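PDB 5B64: protein Kif13b from Mus musculus, which belongs to the kinesin family of microtubule motors and probably carries cargo along microtubules, here captured as a fragment bound to another protein. Local coordinates for residues N86-W98 with S110-Q122. Numbering follows the deposited sequence.
Sequences NRLLDMRDLYQEW and SYFKRADPFYDEQ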
ATOM      1  N   ASN B  86      -8.228   5.747 -19.709  1.00 67.87           N
ATOM      2  CA  ASN B  86      -7.550   6.810 -18.958  1.00 72.39           C
ATOM      3  C   ASN B  86      -6.751   6.332 -17.737  1.00 78.60           C
ATOM      4  O   ASN B  86      -5.597   6.752 -17.536  1.00 81.36           O
ATOM      5  CB  ASN B  86      -8.530   7.886 -18.520  1.00 74.62           C
ATOM      6  CG  ASN B  86      -9.021   8.718 -19.673  1.00 93.69           C
ATOM      7  OD1 ASN B  86      -8.259   9.047 -20.591  1.00 98.77           O
ATOM      8  ND2 ASN B  86     -10.308   9.063 -19.645  1.00 98.97           N
ATOM      9  N   ARG B  87      -7.354   5.472 -16.917  1.00 68.45           N
ATOM     10  CA  ARG B  87      -6.644   4.947 -15.759  1.00 69.97           C
ATOM     11  C   ARG B  87      -5.391   4.208 -16.169  1.00 71.48           C
ATOM     12  O   ARG B  87      -4.401   4.245 -15.444  1.00 69.72           O
ATOM     13  CB  ARG B  87      -7.516   4.015 -14.926  1.00 68.01           C
ATOM     14  CG  ARG B  87      -8.365   4.736 -13.931  1.00 66.23           C
ATOM     15  CD  ARG B  87      -7.563   5.595 -12.943  1.00 60.37           C
ATOM     16  NE  ARG B  87      -8.502   6.425 -12.210  1.00 58.47           N
ATOM     17  CZ  ARG B  87      -9.341   5.967 -11.286  1.00 63.30           C
ATOM     18  NH1 ARG B  87     -10.198   6.799 -10.700  1.00 69.89           N
ATOM     19  NH2 ARG B  87      -9.323   4.683 -10.937  1.00 62.81           N
ATOM     20  N   LEU B  88      -5.440   3.524 -17.317  1.00 70.94           N
ATOM     21  CA  LEU B  88      -4.245   2.871 -17.869  1.00 66.78           C
ATOM     22  C   LEU B  88      -3.051   3.835 -18.038  1.00 65.45           C
ATOM     23  O   LEU B  88      -1.903   3.447 -17.851  1.00 60.81           O
ATOM     24  CB  LEU B  88      -4.558   2.148 -19.186  1.00 54.97           C
ATOM     25  CG  LEU B  88      -5.160   0.769 -18.913  1.00 58.14           C
ATOM     26  CD1 LEU B  88      -5.749   0.145 -20.191  1.00 55.08           C
ATOM     27  CD2 LEU B  88      -4.127  -0.149 -18.263  1.00 58.51           C
ATOM     28  N   LEU B  89      -3.330   5.084 -18.389  1.00 63.60           N
ATOM     29  CA  LEU B  89      -2.282   6.073 -18.474  1.00 64.21           C
ATOM     30  C   LEU B  89      -1.532   6.105 -17.137  1.00 62.56           C
ATOM     31  O   LEU B  89      -0.298   6.121 -17.098  1.00 67.82           O
ATOM     32  CB  LEU B  89      -2.884   7.439 -18.800  1.00 69.18           C
ATOM     33  CG  LEU B  89      -2.980   7.877 -20.264  1.00 73.02           C
ATOM     34  CD1 LEU B  89      -3.130   6.692 -21.187  1.00 64.84           C
ATOM     35  CD2 LEU B  89      -4.137   8.887 -20.470  1.00 59.44           C
ATOM     36  N   ASP B  90      -2.296   6.071 -16.053  1.00 53.53           N
ATOM     37  CA  ASP B  90      -1.755   6.155 -14.705  1.00 60.67           C
ATOM     38  C   ASP B  90      -1.081   4.863 -14.235  1.00 66.39           C
ATOM     39  O   ASP B  90      -0.029   4.911 -13.600  1.00 71.89           O
ATOM     40  CB  ASP B  90      -2.853   6.570 -13.719  1.00 61.72           C
ATOM     41  CG  ASP B  90      -3.380   7.972 -13.989  1.00 76.38           C
ATOM     42  OD1 ASP B  90      -2.575   8.862 -14.363  1.00 81.71           O
ATOM     43  OD2 ASP B  90      -4.606   8.184 -13.824  1.00 84.45           O
ATOM     44  N   MET B  91      -1.700   3.721 -14.534  1.00 64.68           N
ATOM     45  CA  MET B  91      -1.169   2.407 -14.177  1.00 61.35           C
ATOM     46  C   MET B  91       0.197   2.158 -14.835  1.00 65.07           C
ATOM     47  O   MET B  91       1.158   1.760 -14.170  1.00 65.85           O
ATOM     48  CB  MET B  91      -2.159   1.315 -14.605  1.00 60.55           C
ATOM     49  CG  MET B  91      -3.591   1.480 -14.092  1.00 53.47           C
ATOM     50  SD  MET B  91      -4.590   0.039 -14.546  1.00 64.01           S
ATOM     51  CE  MET B  91      -6.260   0.592 -14.249  1.00 50.46           C
ATOM     52  N   ARG B  92       0.271   2.395 -16.143  1.00 64.77           N
ATOM     53  CA  ARG B  92       1.539   2.375 -16.879  1.00 64.59           C
ATOM     54  C   ARG B  92       2.618   3.262 -16.256  1.00 63.19           C
ATOM     55  O   ARG B  92       3.746   2.814 -16.071  1.00 64.04           O
ATOM     56  CB  ARG B  92       1.324   2.771 -18.337  1.00 60.33           C
ATOM     57  CG  ARG B  92       0.451   1.795 -19.096  1.00 57.04           C
ATOM     58  CD  ARG B  92       0.196   2.265 -20.515  1.00 60.48           C
ATOM     59  NE  ARG B  92      -0.780   1.415 -21.188  1.00 60.94           N
ATOM     60  CZ  ARG B  92      -1.855   1.857 -21.828  1.00 62.92           C
ATOM     61  NH1 ARG B  92      -2.104   3.161 -21.911  1.00 63.04           N
ATOM     62  NH2 ARG B  92      -2.676   0.989 -22.400  1.00 66.51           N
ATOM     63  N   ASP B  93       2.260   4.505 -15.935  1.00 64.45           N
ATOM     64  CA  ASP B  93       3.143   5.430 -15.211  1.00 62.82           C
ATOM     65  C   ASP B  93       3.643   4.854 -13.911  1.00 67.11           C
ATOM     66  O   ASP B  93       4.852   4.855 -13.665  1.00 73.16           O
ATOM     67  CB  ASP B  93       2.436   6.740 -14.888  1.00 60.32           C
ATOM     68  CG  ASP B  93       2.285   7.638 -16.101  1.00 79.76           C
ATOM     69  OD1 ASP B  93       2.852   7.299 -17.167  1.00 83.02           O
ATOM     70  OD2 ASP B  93       1.599   8.686 -15.986  1.00 87.59           O
ATOM     71  N   LEU B  94       2.713   4.372 -13.081  1.00 58.20           N
ATOM     72  CA  LEU B  94       3.055   3.859 -11.752  1.00 60.82           C
ATOM     73  C   LEU B  94       3.961   2.635 -11.882  1.00 66.94           C
ATOM     74  O   LEU B  94       4.937   2.468 -11.143  1.00 67.04           O
ATOM     75  CB  LEU B  94       1.798   3.487 -10.976  1.00 56.60           C
ATOM     76  CG  LEU B  94       1.994   3.210  -9.482  1.00 59.72           C
ATOM     77  CD1 LEU B  94       2.539   4.442  -8.757  1.00 52.66           C
ATOM     78  CD2 LEU B  94       0.689   2.724  -8.821  1.00 60.03           C
ATOM     79  N   TYR B  95       3.637   1.803 -12.859  1.00 61.60           N
ATOM     80  CA  TYR B  95       4.420   0.621 -13.150  1.00 63.47           C
ATOM     81  C   TYR B  95       5.865   0.953 -13.537  1.00 65.25           C
ATOM     82  O   TYR B  95       6.811   0.364 -13.012  1.00 63.29           O
ATOM     83  CB  TYR B  95       3.750  -0.165 -14.272  1.00 58.45           C
ATOM     84  CG  TYR B  95       4.452  -1.446 -14.583  1.00 60.17           C
ATOM     85  CD1 TYR B  95       4.257  -2.575 -13.793  1.00 59.57           C
ATOM     86  CD2 TYR B  95       5.322  -1.536 -15.667  1.00 65.22           C
ATOM     87  CE1 TYR B  95       4.903  -3.777 -14.088  1.00 62.20           C
ATOM     88  CE2 TYR B  95       5.984  -2.727 -15.957  1.00 67.28           C
ATOM     89  CZ  TYR B  95       5.768  -3.844 -15.164  1.00 67.57           C
ATOM     90  OH  TYR B  95       6.420  -5.026 -15.456  1.00 78.19           O
ATOM     91  N   GLN B  96       6.032   1.887 -14.466  1.00 62.81           N
ATOM     92  CA  GLN B  96       7.363   2.246 -14.929  1.00 63.43           C
ATOM     93  C   GLN B  96       8.114   2.929 -13.796  1.00 64.49           C
ATOM     94  O   GLN B  96       9.318   2.769 -13.653  1.00 67.52           O
ATOM     95  CB  GLN B  96       7.287   3.152 -16.152  1.00 52.75           C
ATOM     96  CG  GLN B  96       8.637   3.554 -16.681  1.00 75.97           C
ATOM     97  CD  GLN B  96       8.534   4.488 -17.880  1.00 87.32           C
ATOM     98  OE1 GLN B  96       7.719   5.418 -17.897  1.00 90.61           O
ATOM     99  NE2 GLN B  96       9.359   4.240 -18.893  1.00 93.04           N
ATOM    100  N   GLU B  97       7.387   3.680 -12.978  1.00 64.69           N
ATOM    101  CA  GLU B  97       7.985   4.296 -11.808  1.00 66.20           C
ATOM    102  C   GLU B  97       8.486   3.221 -10.835  1.00 70.96           C
ATOM    103  O   GLU B  97       9.568   3.340 -10.264  1.00 74.63           O
ATOM    104  CB  GLU B  97       6.995   5.236 -11.113  1.00 57.75           C
ATOM    105  CG  GLU B  97       7.690   6.268 -10.257  1.00 61.69           C
ATOM    106  CD  GLU B  97       6.755   7.038  -9.330  1.00 66.73           C
ATOM    107  OE1 GLU B  97       7.268   7.791  -8.453  1.00 74.26           O
ATOM    108  OE2 GLU B  97       5.524   6.891  -9.474  1.00 55.08           O
ATOM    109  N   TRP B  98       7.686   2.176 -10.655  1.00 65.90           N
ATOM    110  CA  TRP B  98       8.027   1.072  -9.778  1.00 66.34           C
ATOM    111  C   TRP B  98       9.266   0.329 -10.270  1.00 67.46           C
ATOM    112  O   TRP B  98      10.210   0.117  -9.498  1.00 67.82           O
ATOM    113  CB  TRP B  98       6.834   0.118  -9.678  1.00 71.31           C
ATOM    114  CG  TRP B  98       7.068  -1.062  -8.789  1.00 78.02           C
ATOM    115  CD1 TRP B  98       7.313  -1.044  -7.448  1.00 82.53           C
ATOM    116  CD2 TRP B  98       7.052  -2.438  -9.177  1.00 81.53           C
ATOM    117  NE1 TRP B  98       7.457  -2.327  -6.978  1.00 85.37           N
ATOM    118  CE2 TRP B  98       7.306  -3.200  -8.022  1.00 84.16           C
ATOM    119  CE3 TRP B  98       6.857  -3.103 -10.392  1.00 87.81           C
ATOM    120  CZ2 TRP B  98       7.360  -4.593  -8.044  1.00 89.34           C
ATOM    121  CZ3 TRP B  98       6.914  -4.491 -10.415  1.00 87.72           C
ATOM    122  CH2 TRP B  98       7.161  -5.219  -9.250  1.00 87.71           C
ATOM    123  N   SER B 110       5.916   2.967   1.265  1.00 61.42           N
ATOM    124  CA  SER B 110       4.564   3.460   1.532  1.00 56.22           C
ATOM    125  C   SER B 110       3.929   4.096   0.292  1.00 54.21           C
ATOM    126  O   SER B 110       2.746   3.901   0.016  1.00 51.85           O
ATOM    127  CB  SER B 110       4.566   4.455   2.691  1.00 54.74           C
ATOM    128  OG  SER B 110       3.232   4.791   3.070  1.00 58.44           O
ATOM    129  N   TYR B 111       4.731   4.853  -0.450  1.00 50.50           N
ATOM    130  CA  TYR B 111       4.258   5.477  -1.658  1.00 49.01           C
ATOM    131  C   TYR B 111       3.626   4.446  -2.605  1.00 59.38           C
ATOM    132  O   TYR B 111       2.511   4.637  -3.064  1.00 71.24           O
ATOM    133  CB  TYR B 111       5.368   6.286  -2.341  1.00 53.95           C
ATOM    134  CG  TYR B 111       4.990   6.673  -3.755  1.00 67.86           C
ATOM    135  CD1 TYR B 111       5.238   5.809  -4.821  1.00 65.84           C
ATOM    136  CD2 TYR B 111       4.341   7.876  -4.020  1.00 69.03           C
ATOM    137  CE1 TYR B 111       4.871   6.133  -6.098  1.00 66.90           C
ATOM    138  CE2 TYR B 111       3.975   8.215  -5.309  1.00 67.82           C
ATOM    139  CZ  TYR B 111       4.244   7.336  -6.347  1.00 67.65           C
ATOM    140  OH  TYR B 111       3.888   7.642  -7.646  1.00 66.03           O
ATOM    141  N   PHE B 112       4.333   3.359  -2.892  1.00 65.21           N
ATOM    142  CA  PHE B 112       3.794   2.311  -3.762  1.00 65.24           C
ATOM    143  C   PHE B 112       2.631   1.553  -3.116  1.00 70.28           C
ATOM    144  O   PHE B 112       1.684   1.161  -3.808  1.00 69.79           O
ATOM    145  CB  PHE B 112       4.899   1.355  -4.274  1.00 54.19           C
ATOM    146  CG  PHE B 112       5.827   2.003  -5.276  1.00 59.65           C
ATOM    147  CD1 PHE B 112       5.400   2.257  -6.578  1.00 57.58           C
ATOM    148  CD2 PHE B 112       7.100   2.425  -4.901  1.00 60.08           C
ATOM    149  CE1 PHE B 112       6.244   2.901  -7.498  1.00 59.48           C
ATOM    150  CE2 PHE B 112       7.963   3.062  -5.823  1.00 56.84           C
ATOM    151  CZ  PHE B 112       7.530   3.302  -7.122  1.00 56.36           C
ATOM    152  N   LYS B 113       2.688   1.358  -1.800  1.00 68.25           N
ATOM    153  CA  LYS B 113       1.620   0.629  -1.123  1.00 67.27           C
ATOM    154  C   LYS B 113       0.292   1.380  -1.249  1.00 63.87           C
ATOM    155  O   LYS B 113      -0.751   0.781  -1.500  1.00 60.22           O
ATOM    156  CB  LYS B 113       1.944   0.382   0.358  1.00 68.87           C
ATOM    157  CG  LYS B 113       0.794  -0.320   1.105  1.00 79.33           C
ATOM    158  CD  LYS B 113       0.974  -0.314   2.627  1.00 89.45           C
ATOM    159  CE  LYS B 113      -0.127   0.484   3.364  1.00 93.79           C
ATOM    160  NZ  LYS B 113      -1.384  -0.286   3.713  1.00 93.44           N
ATOM    161  N   ARG B 114       0.348   2.698  -1.074  1.00 58.74           N
ATOM    162  CA  ARG B 114      -0.849   3.509  -1.021  1.00 49.52           C
ATOM    163  C   ARG B 114      -1.384   3.895  -2.397  1.00 60.60           C
ATOM    164  O   ARG B 114      -2.556   4.242  -2.517  1.00 72.71           O
ATOM    165  CB  ARG B 114      -0.604   4.763  -0.168  1.00 43.93           C
ATOM    166  CG  ARG B 114      -0.278   4.452   1.253  1.00 49.51           C
ATOM    167  CD  ARG B 114      -0.267   5.674   2.124  1.00 57.73           C
ATOM    168  NE  ARG B 114      -1.596   6.129   2.540  1.00 58.95           N
ATOM    169  CZ  ARG B 114      -2.318   5.579   3.516  1.00 59.20           C
ATOM    170  NH1 ARG B 114      -1.874   4.504   4.174  1.00 47.89           N
ATOM    171  NH2 ARG B 114      -3.501   6.101   3.827  1.00 63.45           N
ATOM    172  N   ALA B 115      -0.545   3.840  -3.431  1.00 67.17           N
ATOM    173  CA  ALA B 115      -0.965   4.310  -4.744  1.00 68.99           C
ATOM    174  C   ALA B 115      -1.842   3.278  -5.448  1.00 76.14           C
ATOM    175  O   ALA B 115      -1.363   2.220  -5.868  1.00 80.83           O
ATOM    176  CB  ALA B 115       0.250   4.714  -5.618  1.00 49.39           C
ATOM    177  N   ASP B 116      -3.124   3.607  -5.591  1.00 74.00           N
ATOM    178  CA  ASP B 116      -4.110   2.659  -6.101  1.00 66.31           C
ATOM    179  C   ASP B 116      -5.028   3.229  -7.186  1.00 67.67           C
ATOM    180  O   ASP B 116      -6.184   3.572  -6.924  1.00 72.04           O
ATOM    181  CB  ASP B 116      -4.957   2.148  -4.945  1.00 67.19           C
ATOM    182  CG  ASP B 116      -5.705   0.898  -5.294  1.00 72.70           C
ATOM    183  OD1 ASP B 116      -5.696   0.524  -6.483  1.00 70.58           O
ATOM    184  OD2 ASP B 116      -6.306   0.282  -4.381  1.00 75.88           O
ATOM    185  N   PRO B 117      -4.518   3.321  -8.417  1.00 67.59           N
ATOM    186  CA  PRO B 117      -5.378   3.759  -9.523  1.00 66.64           C
ATOM    187  C   PRO B 117      -6.241   2.599 -10.041  1.00 65.86           C
ATOM    188  O   PRO B 117      -6.953   2.749 -11.048  1.00 68.80           O
ATOM    189  CB  PRO B 117      -4.363   4.196 -10.590  1.00 58.72           C
ATOM    190  CG  PRO B 117      -3.149   3.319 -10.320  1.00 54.48           C
ATOM    191  CD  PRO B 117      -3.117   3.091  -8.832  1.00 60.40           C
ATOM    192  N   PHE B 118      -6.175   1.456  -9.360  1.00 57.03           N
ATOM    193  CA  PHE B 118      -6.785   0.226  -9.869  1.00 61.51           C
ATOM    194  C   PHE B 118      -8.230   0.032  -9.385  1.00 64.89           C
ATOM    195  O   PHE B 118      -9.036  -0.654 -10.029  1.00 63.91           O
ATOM    196  CB  PHE B 118      -5.935  -1.004  -9.510  1.00 60.21           C
ATOM    197  CG  PHE B 118      -4.499  -0.922  -9.971  1.00 68.17           C
ATOM    198  CD1 PHE B 118      -3.487  -0.542  -9.081  1.00 68.89           C
ATOM    199  CD2 PHE B 118      -4.150  -1.228 -11.294  1.00 66.47           C
ATOM    200  CE1 PHE B 118      -2.158  -0.462  -9.505  1.00 66.55           C
ATOM    201  CE2 PHE B 118      -2.814  -1.147 -11.721  1.00 58.48           C
ATOM    202  CZ  PHE B 118      -1.824  -0.770 -10.828  1.00 60.93           C
ATOM    203  N   TYR B 119      -8.561   0.643  -8.258  1.00 60.24           N
ATOM    204  CA  TYR B 119      -9.885   0.459  -7.682  1.00 67.73           C
ATOM    205  C   TYR B 119     -10.279   1.712  -6.890  1.00 70.43           C
ATOM    206  O   TYR B 119      -9.426   2.401  -6.340  1.00 80.48           O
ATOM    207  CB  TYR B 119      -9.889  -0.817  -6.817  1.00 64.85           C
ATOM    208  CG  TYR B 119     -11.187  -1.106  -6.116  1.00 68.29           C
ATOM    209  CD1 TYR B 119     -12.232  -1.768  -6.773  1.00 69.91           C
ATOM    210  CD2 TYR B 119     -11.382  -0.718  -4.793  1.00 71.19           C
ATOM    211  CE1 TYR B 119     -13.433  -2.029  -6.123  1.00 73.17           C
ATOM    212  CE2 TYR B 119     -12.585  -0.969  -4.142  1.00 74.35           C
ATOM    213  CZ  TYR B 119     -13.597  -1.629  -4.805  1.00 75.95           C
ATOM    214  OH  TYR B 119     -14.771  -1.880  -4.144  1.00 82.16           O
ATOM    215  N   ASP B 120     -11.564   2.030  -6.856  1.00 64.92           N
ATOM    216  CA  ASP B 120     -11.996   3.253  -6.202  1.00 70.34           C
ATOM    217  C   ASP B 120     -12.756   3.001  -4.903  1.00 81.81           C
ATOM    218  O   ASP B 120     -13.848   2.429  -4.912  1.00 84.94           O
ATOM    219  CB  ASP B 120     -12.786   4.125  -7.180  1.00 68.20           C
ATOM    220  CG  ASP B 120     -11.897   4.706  -8.280  1.00 89.47           C
ATOM    221  OD1 ASP B 120     -10.649   4.686  -8.107  1.00 90.77           O
ATOM    222  OD2 ASP B 120     -12.427   5.185  -9.308  1.00 78.22           O
ATOM    223  N   GLU B 121     -12.154   3.423  -3.790  1.00 87.12           N
ATOM    224  CA  GLU B 121     -12.719   3.210  -2.453  1.00 93.67           C
ATOM    225  C   GLU B 121     -14.155   3.714  -2.333  1.00102.86           C
ATOM    226  O   GLU B 121     -14.986   3.050  -1.713  1.00108.09           O
ATOM    227  CB  GLU B 121     -11.829   3.831  -1.364  1.00 84.95           C
ATOM    228  N   GLN B 122     -14.437   4.873  -2.931  1.00110.44           N
ATOM    229  CA  GLN B 122     -15.812   5.410  -3.021  1.00131.41           C
ATOM    230  C   GLN B 122     -16.561   5.559  -1.685  1.00135.27           C
ATOM    231  O   GLN B 122     -17.679   5.056  -1.545  1.00136.54           O
ATOM    232  CB  GLN B 122     -16.671   4.559  -3.975  1.00141.57           C
ATOM    233  CG  GLN B 122     -16.420   4.788  -5.465  1.00144.30           C
ATOM    234  CD  GLN B 122     -17.149   3.779  -6.348  1.00150.75           C
ATOM    235  OE1 GLN B 122     -17.930   2.959  -5.861  1.00156.79           O
ATOM    236  NE2 GLN B 122     -16.891   3.835  -7.654  1.00148.33           N
TER
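Arg87 meets Asp120 end-on: NH1 lies 3.1 Å from OD2, on its syn lone pair, and NH2 lies 3.1 Å from OD1. NH2 also donates to Pro117 O from above the carbonyl plane, the bend at chi2 (-58°) turning the guanidinium toward carboxylate and carbonyl. Its NE salt-bridges an acidic side chain of the chain of another protein, while Asp120 OD2 also pairs with Lys83. Met91 SD sits 3.5 Å from Phe118 CD2, an oblique Met-aromatic contact. Both methyls of Leu94 touch Ala115 CB; CD1 also packs by Tyr111 OH, the two side chains passing in opposite directions, and CD2 on Pro117 CD. Helices 81-100 and 106-114 form a nearly antiparallel hairpin (153° between segments 86-98 and 110-114); from Ala115 the chain continues onward as a loop alongside 86-98, meeting Leu94, Met91 and Arg87. An Asx turn, Asp116 OD1 accepting from Phe118 N, lies within this loop. On the second helix, Tyr111 OH donates to the syn lone pair of Glu97 OE2 (2.6 Å); this hydroxyl and Glu97 OE1 also hydrogen-bond that other chain. Phe112 is sandwiched between Tyr111 CD1 and, over the opposite face, Trp98 CD1, whose five-membered ring stands T-shaped to it, planes 68° apart.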